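Transcriptional regulator, LRP/AsnC family (Neisseria meningitidis, PDB 2P5V) probably binds DNA sequence-specifically through a winged helix-turn-helix domain to regulate transcription, and binds calcium ions between its subunits. Local coordinates at residues A72-S77 and Q137-S142; V76-A81 and T108-Q113. One frame throughout, in Å; residues are numbered along the deposited sequence.

Contact 1 (A72-S77 and Q137-S142); sequences AFIRVS and QDAQSS. With CA (calcium ion), chain I.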
ATOM      1  N   ALA G  72       7.641  10.206  18.354  1.00 51.75           N
ATOM      2  CA  ALA G  72       7.228   9.989  16.967  1.00 43.60           C
ATOM      3  C   ALA G  72       8.283   9.237  16.166  1.00 47.20           C
ATOM      4  O   ALA G  72       9.485   9.485  16.309  1.00 46.55           O
ATOM      5  CB  ALA G  72       6.929  11.331  16.298  1.00 43.63           C
ATOM      6  N   PHE G  73       7.819   8.301  15.339  1.00 46.41           N
ATOM      7  CA  PHE G  73       8.626   7.738  14.267  1.00 47.03           C
ATOM      8  C   PHE G  73       8.128   8.342  12.959  1.00 44.70           C
ATOM      9  O   PHE G  73       6.988   8.114  12.563  1.00 47.68           O
ATOM     10  CB  PHE G  73       8.494   6.227  14.251  1.00 51.18           C
ATOM     11  CG  PHE G  73       9.236   5.560  15.364  1.00 50.62           C
ATOM     12  CD1 PHE G  73      10.539   5.133  15.178  1.00 52.11           C
ATOM     13  CD2 PHE G  73       8.652   5.399  16.608  1.00 46.63           C
ATOM     14  CE1 PHE G  73      11.239   4.524  16.210  1.00 58.75           C
ATOM     15  CE2 PHE G  73       9.345   4.791  17.642  1.00 49.72           C
ATOM     16  CZ  PHE G  73      10.634   4.351  17.442  1.00 53.11           C
ATOM     17  N   ILE G  74       8.963   9.148  12.312  1.00 50.48           N
ATOM     18  CA  ILE G  74       8.550   9.877  11.107  1.00 44.41           C
ATOM     19  C   ILE G  74       9.204   9.264   9.876  1.00 44.75           C
ATOM     20  O   ILE G  74      10.422   9.098   9.820  1.00 43.08           O
ATOM     21  CB  ILE G  74       8.900  11.374  11.182  1.00 46.21           C
ATOM     22  CG1 ILE G  74       8.397  11.975  12.502  1.00 45.81           C
ATOM     23  CG2 ILE G  74       8.310  12.123   9.988  1.00 39.10           C
ATOM     24  CD1 ILE G  74       8.945  13.361  12.813  1.00 50.25           C
ATOM     25  N   ARG G  75       8.365   8.899   8.908  1.00 43.36           N
ATOM     26  CA  ARG G  75       8.810   8.346   7.644  1.00 45.65           C
ATOM     27  C   ARG G  75       8.820   9.447   6.585  1.00 42.06           C
ATOM     28  O   ARG G  75       7.763   9.963   6.197  1.00 40.17           O
ATOM     29  CB  ARG G  75       7.872   7.231   7.207  1.00 40.70           C
ATOM     30  CG  ARG G  75       7.754   6.044   8.155  1.00 48.90           C
ATOM     31  CD  ARG G  75       6.878   4.989   7.490  1.00 58.90           C
ATOM     32  NE  ARG G  75       6.482   3.864   8.332  1.00 74.59           N
ATOM     33  CZ  ARG G  75       5.726   2.837   7.909  1.00 92.89           C
ATOM     34  NH1 ARG G  75       5.302   2.772   6.645  1.00 92.13           N
ATOM     35  NH2 ARG G  75       5.386   1.856   8.745  1.00 87.29           N
ATOM     36  N   VAL G  76      10.021   9.786   6.117  1.00 48.53           N
ATOM     37  CA  VAL G  76      10.224  10.888   5.177  1.00 46.98           C
ATOM     38  C   VAL G  76      10.616  10.386   3.789  1.00 46.27           C
ATOM     39  O   VAL G  76      11.481   9.505   3.641  1.00 43.54           O
ATOM     40  CB  VAL G  76      11.302  11.895   5.698  1.00 47.42           C
ATOM     41  CG1 VAL G  76      11.469  13.076   4.726  1.00 44.02           C
ATOM     42  CG2 VAL G  76      10.916  12.401   7.084  1.00 42.05           C
ATOM     43  N   SER G  77       9.953  10.957   2.788  1.00 39.47           N
ATOM     44  CA  SER G  77      10.248  10.714   1.399  1.00 44.86           C
ATOM     45  C   SER G  77      10.995  11.925   0.929  1.00 43.97           C
ATOM     46  O   SER G  77      10.526  13.063   1.057  1.00 39.17           O
ATOM     47  CB  SER G  77       8.973  10.543   0.556  1.00 42.53           C
ATOM     48  OG  SER G  77       8.156   9.521   1.086  1.00 63.68           O
ATOM     49  N   GLN G 137       9.746  15.701   0.142  1.00 41.73           N
ATOM     50  CA  GLN G 137       8.593  15.483  -0.726  1.00 46.02           C
ATOM     51  C   GLN G 137       7.353  15.190   0.104  1.00 46.79           C
ATOM     52  O   GLN G 137       6.277  15.701  -0.189  1.00 44.28           O
ATOM     53  CB  GLN G 137       8.874  14.292  -1.630  1.00 46.74           C
ATOM     54  CG  GLN G 137       7.811  13.950  -2.644  1.00 51.45           C
ATOM     55  CD  GLN G 137       8.032  12.552  -3.208  1.00 63.72           C
ATOM     56  OE1 GLN G 137       8.829  12.361  -4.133  1.00 77.33           O
ATOM     57  NE2 GLN G 137       7.341  11.559  -2.633  1.00 66.55           N
ATOM     58  N   ASP G 138       7.503  14.338   1.119  1.00 46.79           N
ATOM     59  CA  ASP G 138       6.387  13.987   2.004  1.00 47.27           C
ATOM     60  C   ASP G 138       6.869  13.341   3.302  1.00 46.08           C
ATOM     61  O   ASP G 138       8.007  12.883   3.389  1.00 46.62           O
ATOM     62  CB  ASP G 138       5.405  13.040   1.294  1.00 51.37           C
ATOM     63  CG  ASP G 138       3.944  13.396   1.571  1.00 68.21           C
ATOM     64  OD1 ASP G 138       3.632  13.912   2.674  1.00 73.48           O
ATOM     65  OD2 ASP G 138       3.101  13.167   0.675  1.00 82.78           O
ATOM     66  N   ALA G 139       5.985  13.317   4.299  1.00 43.31           N
ATOM     67  CA  ALA G 139       6.251  12.681   5.584  1.00 49.37           C
ATOM     68  C   ALA G 139       4.971  12.068   6.140  1.00 46.03           C
ATOM     69  O   ALA G 139       3.882  12.548   5.883  1.00 39.35           O
ATOM     70  CB  ALA G 139       6.836  13.678   6.572  1.00 44.86           C
ATOM     71  N   GLN G 140       5.110  10.973   6.872  1.00 46.00           N
ATOM     72  CA  GLN G 140       3.975  10.369   7.559  1.00 47.26           C
ATOM     73  C   GLN G 140       4.506   9.720   8.817  1.00 43.34           C
ATOM     74  O   GLN G 140       5.599   9.170   8.804  1.00 38.36           O
ATOM     75  CB  GLN G 140       3.265   9.348   6.673  1.00 48.59           C
ATOM     76  CG  GLN G 140       4.133   8.200   6.200  1.00 51.25           C
ATOM     77  CD  GLN G 140       3.349   7.207   5.382  1.00 54.72           C
ATOM     78  OE1 GLN G 140       3.191   7.362   4.170  1.00 52.23           O
ATOM     79  NE2 GLN G 140       2.845   6.183   6.042  1.00 50.81           N
ATOM     80  N   SER G 141       3.720   9.776   9.885  1.00 41.43           N
ATOM     81  CA  SER G 141       4.226   9.540  11.213  1.00 45.71           C
ATOM     82  C   SER G 141       3.361   8.595  12.017  1.00 49.02           C
ATOM     83  O   SER G 141       2.129   8.559  11.862  1.00 46.25           O
ATOM     84  CB  SER G 141       4.334  10.862  11.966  1.00 46.11           C
ATOM     85  OG  SER G 141       5.191  11.750  11.277  1.00 47.39           O
ATOM     86  N   SER G 142       4.042   7.835  12.870  1.00 42.69           N
ATOM     87  CA  SER G 142       3.418   6.989  13.877  1.00 47.97           C
ATOM     88  C   SER G 142       3.973   7.390  15.225  1.00 47.55           C
ATOM     89  O   SER G 142       5.022   8.034  15.313  1.00 47.51           O
ATOM     90  CB  SER G 142       3.729   5.530  13.616  1.00 47.75           C
ATOM     91  OG  SER G 142       3.216   5.124  12.362  1.00 61.94           O
TER
HETATM   92 CA    CA I1004       1.060  12.225   2.077  1.00 69.05          CA
HETATM   93  O   HOH W   1       4.819   2.788  11.850  1.00 43.07           O
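In the antiparallel sheet of the Lrp/AsnC ligand-binding domain, segment 72-77 of strand 70-78 pairs with segment 137-142 of strand 136-150, one of the two outermost strands within the chain, and the pairing is interrupted by a classic beta bulge, where Gln137 and Asp138 both face Ser77. Ser77 O accepts from Gln137 N at 2.9 Å and Asp138 N at 3.3 Å. Arg75 with Gln140 and Phe73 with Ser142 form hydrogen-bonded pairs; Arg75 N reaches Gln140 O at 2.8 Å. On the helix 119-130 side, Ile74 CG2 stands anti to the backbone N, which carries it to 3.4 Å from Ser141 OG and 4.0 Å from Ala139 CB. On the other face, Arg75 CB packs on Gln140 CG, and the extended arginine chain carries NH2 to a water that also bonds Ser142 OG. Asp138 turns its carboxylate away from segment 72-77: OD1 takes Ala139 N on its anti side, while OD2 binds calcium at 2.6 Å, a site completed by Glu107 O and Asp109 OD1 of a neighbouring subunit. The Ala139 N bond probably limits carboxylate rotation, and the cation would favour its ionised form. The shared calcium ties this strand to that second chain.

Contact 2 (V76-A81 and T108-Q113); sequences VSIRKA and TDYLLQ. With CA (calcium ion), chain B.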
ATOM      1  N   VAL G  76      10.021   9.786   6.117  1.00 48.53           N
ATOM      2  CA  VAL G  76      10.224  10.888   5.177  1.00 46.98           C
ATOM      3  C   VAL G  76      10.616  10.386   3.789  1.00 46.27           C
ATOM      4  O   VAL G  76      11.481   9.505   3.641  1.00 43.54           O
ATOM      5  CB  VAL G  76      11.302  11.895   5.698  1.00 47.42           C
ATOM      6  CG1 VAL G  76      11.469  13.076   4.726  1.00 44.02           C
ATOM      7  CG2 VAL G  76      10.916  12.401   7.084  1.00 42.05           C
ATOM      8  N   SER G  77       9.953  10.957   2.788  1.00 39.47           N
ATOM      9  CA  SER G  77      10.248  10.714   1.399  1.00 44.86           C
ATOM     10  C   SER G  77      10.995  11.925   0.929  1.00 43.97           C
ATOM     11  O   SER G  77      10.526  13.063   1.057  1.00 39.17           O
ATOM     12  CB  SER G  77       8.973  10.543   0.556  1.00 42.53           C
ATOM     13  OG  SER G  77       8.156   9.521   1.086  1.00 63.68           O
ATOM     14  N   ILE G  78      12.163  11.662   0.381  1.00 42.05           N
ATOM     15  CA  ILE G  78      13.037  12.691  -0.093  1.00 44.02           C
ATOM     16  C   ILE G  78      12.588  13.081  -1.500  1.00 46.36           C
ATOM     17  O   ILE G  78      12.007  12.272  -2.231  1.00 46.82           O
ATOM     18  CB  ILE G  78      14.508  12.180  -0.052  1.00 44.61           C
ATOM     19  CG1 ILE G  78      15.482  13.336   0.183  1.00 49.13           C
ATOM     20  CG2 ILE G  78      14.851  11.350  -1.303  1.00 45.39           C
ATOM     21  CD1 ILE G  78      15.324  13.974   1.540  1.00 44.42           C
ATOM     22  N   ARG G  79      12.824  14.332  -1.868  1.00 46.97           N
ATOM     23  CA  ARG G  79      12.586  14.762  -3.238  1.00 48.11           C
ATOM     24  C   ARG G  79      13.776  14.378  -4.099  1.00 45.11           C
ATOM     25  O   ARG G  79      14.920  14.474  -3.661  1.00 51.34           O
ATOM     26  CB  ARG G  79      12.346  16.265  -3.292  1.00 52.29           C
ATOM     27  CG  ARG G  79      12.708  16.941  -4.611  1.00 60.95           C
ATOM     28  CD  ARG G  79      12.550  18.455  -4.534  1.00 66.47           C
ATOM     29  NE  ARG G  79      11.150  18.841  -4.668  1.00 70.21           N
ATOM     30  CZ  ARG G  79      10.260  18.863  -3.680  1.00 73.34           C
ATOM     31  NH1 ARG G  79      10.591  18.535  -2.433  1.00 72.86           N
ATOM     32  NH2 ARG G  79       9.015  19.223  -3.947  1.00 79.06           N
ATOM     33  N   LYS G  80      13.492  13.934  -5.319  1.00 41.52           N
ATOM     34  CA  LYS G  80      14.516  13.567  -6.291  1.00 46.19           C
ATOM     35  C   LYS G  80      14.983  14.847  -6.954  1.00 50.34           C
ATOM     36  O   LYS G  80      14.404  15.302  -7.943  1.00 52.19           O
ATOM     37  CB  LYS G  80      13.946  12.586  -7.330  1.00 49.28           C
ATOM     38  CG  LYS G  80      14.802  12.332  -8.586  1.00 58.99           C
ATOM     39  CD  LYS G  80      16.156  11.715  -8.284  1.00 57.39           C
ATOM     40  CE  LYS G  80      16.891  11.383  -9.583  1.00 57.45           C
ATOM     41  NZ  LYS G  80      18.058  10.477  -9.367  1.00 41.94           N
ATOM     42  N   ALA G  81      15.998  15.452  -6.357  1.00 47.41           N
ATOM     43  CA  ALA G  81      16.644  16.615  -6.925  1.00 54.75           C
ATOM     44  C   ALA G  81      18.072  16.628  -6.438  1.00 59.98           C
ATOM     45  O   ALA G  81      18.399  16.016  -5.414  1.00 60.61           O
ATOM     46  CB  ALA G  81      15.933  17.886  -6.508  1.00 53.35           C
ATOM     47  N   THR G 108      10.405   3.512   2.788  1.00 44.90           N
ATOM     48  CA  THR G 108      10.721   4.730   3.528  1.00 46.95           C
ATOM     49  C   THR G 108      12.180   5.149   3.269  1.00 48.27           C
ATOM     50  O   THR G 108      13.106   4.396   3.585  1.00 45.63           O
ATOM     51  CB  THR G 108      10.497   4.506   5.026  1.00 47.37           C
ATOM     52  OG1 THR G 108       9.118   4.179   5.253  1.00 47.77           O
ATOM     53  CG2 THR G 108      10.883   5.735   5.833  1.00 44.82           C
ATOM     54  N   ASP G 109      12.377   6.338   2.692  1.00 45.83           N
ATOM     55  CA  ASP G 109      13.725   6.842   2.387  1.00 46.02           C
ATOM     56  C   ASP G 109      14.532   7.139   3.652  1.00 49.41           C
ATOM     57  O   ASP G 109      15.696   6.741   3.766  1.00 38.73           O
ATOM     58  CB  ASP G 109      13.660   8.115   1.531  1.00 48.61           C
ATOM     59  CG  ASP G 109      12.893   7.912   0.245  1.00 49.34           C
ATOM     60  OD1 ASP G 109      12.601   6.748  -0.084  1.00 54.07           O
ATOM     61  OD2 ASP G 109      12.562   8.904  -0.432  1.00 48.43           O
ATOM     62  N   TYR G 110      13.917   7.885   4.568  1.00 43.48           N
ATOM     63  CA  TYR G 110      14.509   8.205   5.859  1.00 50.93           C
ATOM     64  C   TYR G 110      13.530   7.918   6.990  1.00 46.02           C
ATOM     65  O   TYR G 110      12.349   8.286   6.909  1.00 50.16           O
ATOM     66  CB  TYR G 110      14.921   9.669   5.909  1.00 42.85           C
ATOM     67  CG  TYR G 110      16.017  10.025   4.944  1.00 48.72           C
ATOM     68  CD1 TYR G 110      17.350   9.853   5.290  1.00 49.31           C
ATOM     69  CD2 TYR G 110      15.724  10.542   3.690  1.00 47.13           C
ATOM     70  CE1 TYR G 110      18.362  10.174   4.416  1.00 43.18           C
ATOM     71  CE2 TYR G 110      16.724  10.871   2.812  1.00 57.95           C
ATOM     72  CZ  TYR G 110      18.047  10.686   3.177  1.00 55.44           C
ATOM     73  OH  TYR G 110      19.047  11.027   2.300  1.00 46.95           O
ATOM     74  N   LEU G 111      14.013   7.248   8.033  1.00 47.58           N
ATOM     75  CA  LEU G 111      13.233   7.081   9.259  1.00 45.55           C
ATOM     76  C   LEU G 111      13.805   7.932  10.381  1.00 47.07           C
ATOM     77  O   LEU G 111      14.970   7.794  10.732  1.00 48.76           O
ATOM     78  CB  LEU G 111      13.199   5.638   9.702  1.00 46.83           C
ATOM     79  CG  LEU G 111      12.277   5.420  10.913  1.00 55.43           C
ATOM     80  CD1 LEU G 111      10.767   5.730  10.587  1.00 43.06           C
ATOM     81  CD2 LEU G 111      12.461   4.008  11.440  1.00 47.84           C
ATOM     82  N   LEU G 112      12.959   8.794  10.944  1.00 46.48           N
ATOM     83  CA  LEU G 112      13.336   9.724  11.990  1.00 48.14           C
ATOM     84  C   LEU G 112      12.644   9.344  13.295  1.00 49.91           C
ATOM     85  O   LEU G 112      11.503   8.891  13.296  1.00 51.02           O
ATOM     86  CB  LEU G 112      12.947  11.146  11.600  1.00 41.67           C
ATOM     87  CG  LEU G 112      13.774  11.845  10.512  1.00 53.04           C
ATOM     88  CD1 LEU G 112      13.751  11.082   9.202  1.00 50.12           C
ATOM     89  CD2 LEU G 112      13.250  13.256  10.306  1.00 50.44           C
ATOM     90  N   GLN G 113      13.342   9.530  14.407  1.00 51.18           N
ATOM     91  CA  GLN G 113      12.770   9.284  15.728  1.00 50.31           C
ATOM     92  C   GLN G 113      12.889  10.608  16.488  1.00 46.80           C
ATOM     93  O   GLN G 113      13.977  11.180  16.575  1.00 50.89           O
ATOM     94  CB  GLN G 113      13.507   8.128  16.422  1.00 48.32           C
ATOM     95  CG  GLN G 113      12.766   7.513  17.623  1.00 61.84           C
ATOM     96  CD  GLN G 113      13.457   6.274  18.222  1.00 57.22           C
ATOM     97  OE1 GLN G 113      14.223   5.567  17.555  1.00 62.04           O
ATOM     98  NE2 GLN G 113      13.175   6.012  19.492  1.00 69.56           N
TER
HETATM   99 CA    CA B1003      10.907   5.485  -1.154  1.00 57.72          CA
HETATM  100  O   HOH W   2       9.644   7.221   1.605  1.00 48.24           O
HETATM  101  O   HOH W   3      11.064   9.444  -2.680  1.00 76.52           O
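The Tyr110 ring meets Ile78 at its edge: CB of Ile78 lies in the ring plane, and Ile78 CD1 approaches Tyr110 CE2 obliquely at 3.6 Å. Val76 O also sits at the edge, near the plane, and the Phe88 ring of helix 84-94 meets the tyrosine with planes at about 55°. The second flat group, the Asp109 carboxylate, divides its oxygens between two partners. OD2 accepts Ile78 N at 2.9 Å on its anti side, with the donor 19° out of the carboxylate plane, and OD1 binds calcium at 2.4 Å. Glu107 O of the same chain and Asp138 OD2 of a neighbouring subunit complete the calcium site. With CG anti to its own carbonyl carbon (chi1 -57°), Asp109 directs the carboxylate back across the end of the neighbouring strand, and CB comes 3.3 Å from Val76 O. Here strands 70-78 and 110-116, central neighbours in the antiparallel sheet, are splaying apart: Val76 and Tyr110 make one hydrogen-bonded pair, with Val76 N to Tyr110 O at 2.9 Å almost straight, before the aspartate side chain takes over from the backbone as acceptor. One water joins Ser77 OG to Asp109 N, and a second lies between Ile78 O and Asp109 OD2. Val76 CG2 touches Leu112 CD1 at 3.8 Å, on the face covered by helix 84-94.

Contacts 1 and 2 use the two edges of strand 70-78, with centres about 7 Å apart, and share Val76 and Ser77; a probable hydrogen bond from Ile74 N to Leu112 O (2.7 Å) also ties them together. Contact 1 is regular pairing with a strand that is outermost within the chain, and much of it is backbone bonding. Contact 2 pairs strand 70-78 with 110-116, an inner strand of the sheet; it is shorter and relies on side chains where pairing fails. A larger share of its touching residues is buried, though both contacts are partly buried. Each gives a carboxylate to a different calcium ion, and the two take complementary parts in equivalent sites between subunits.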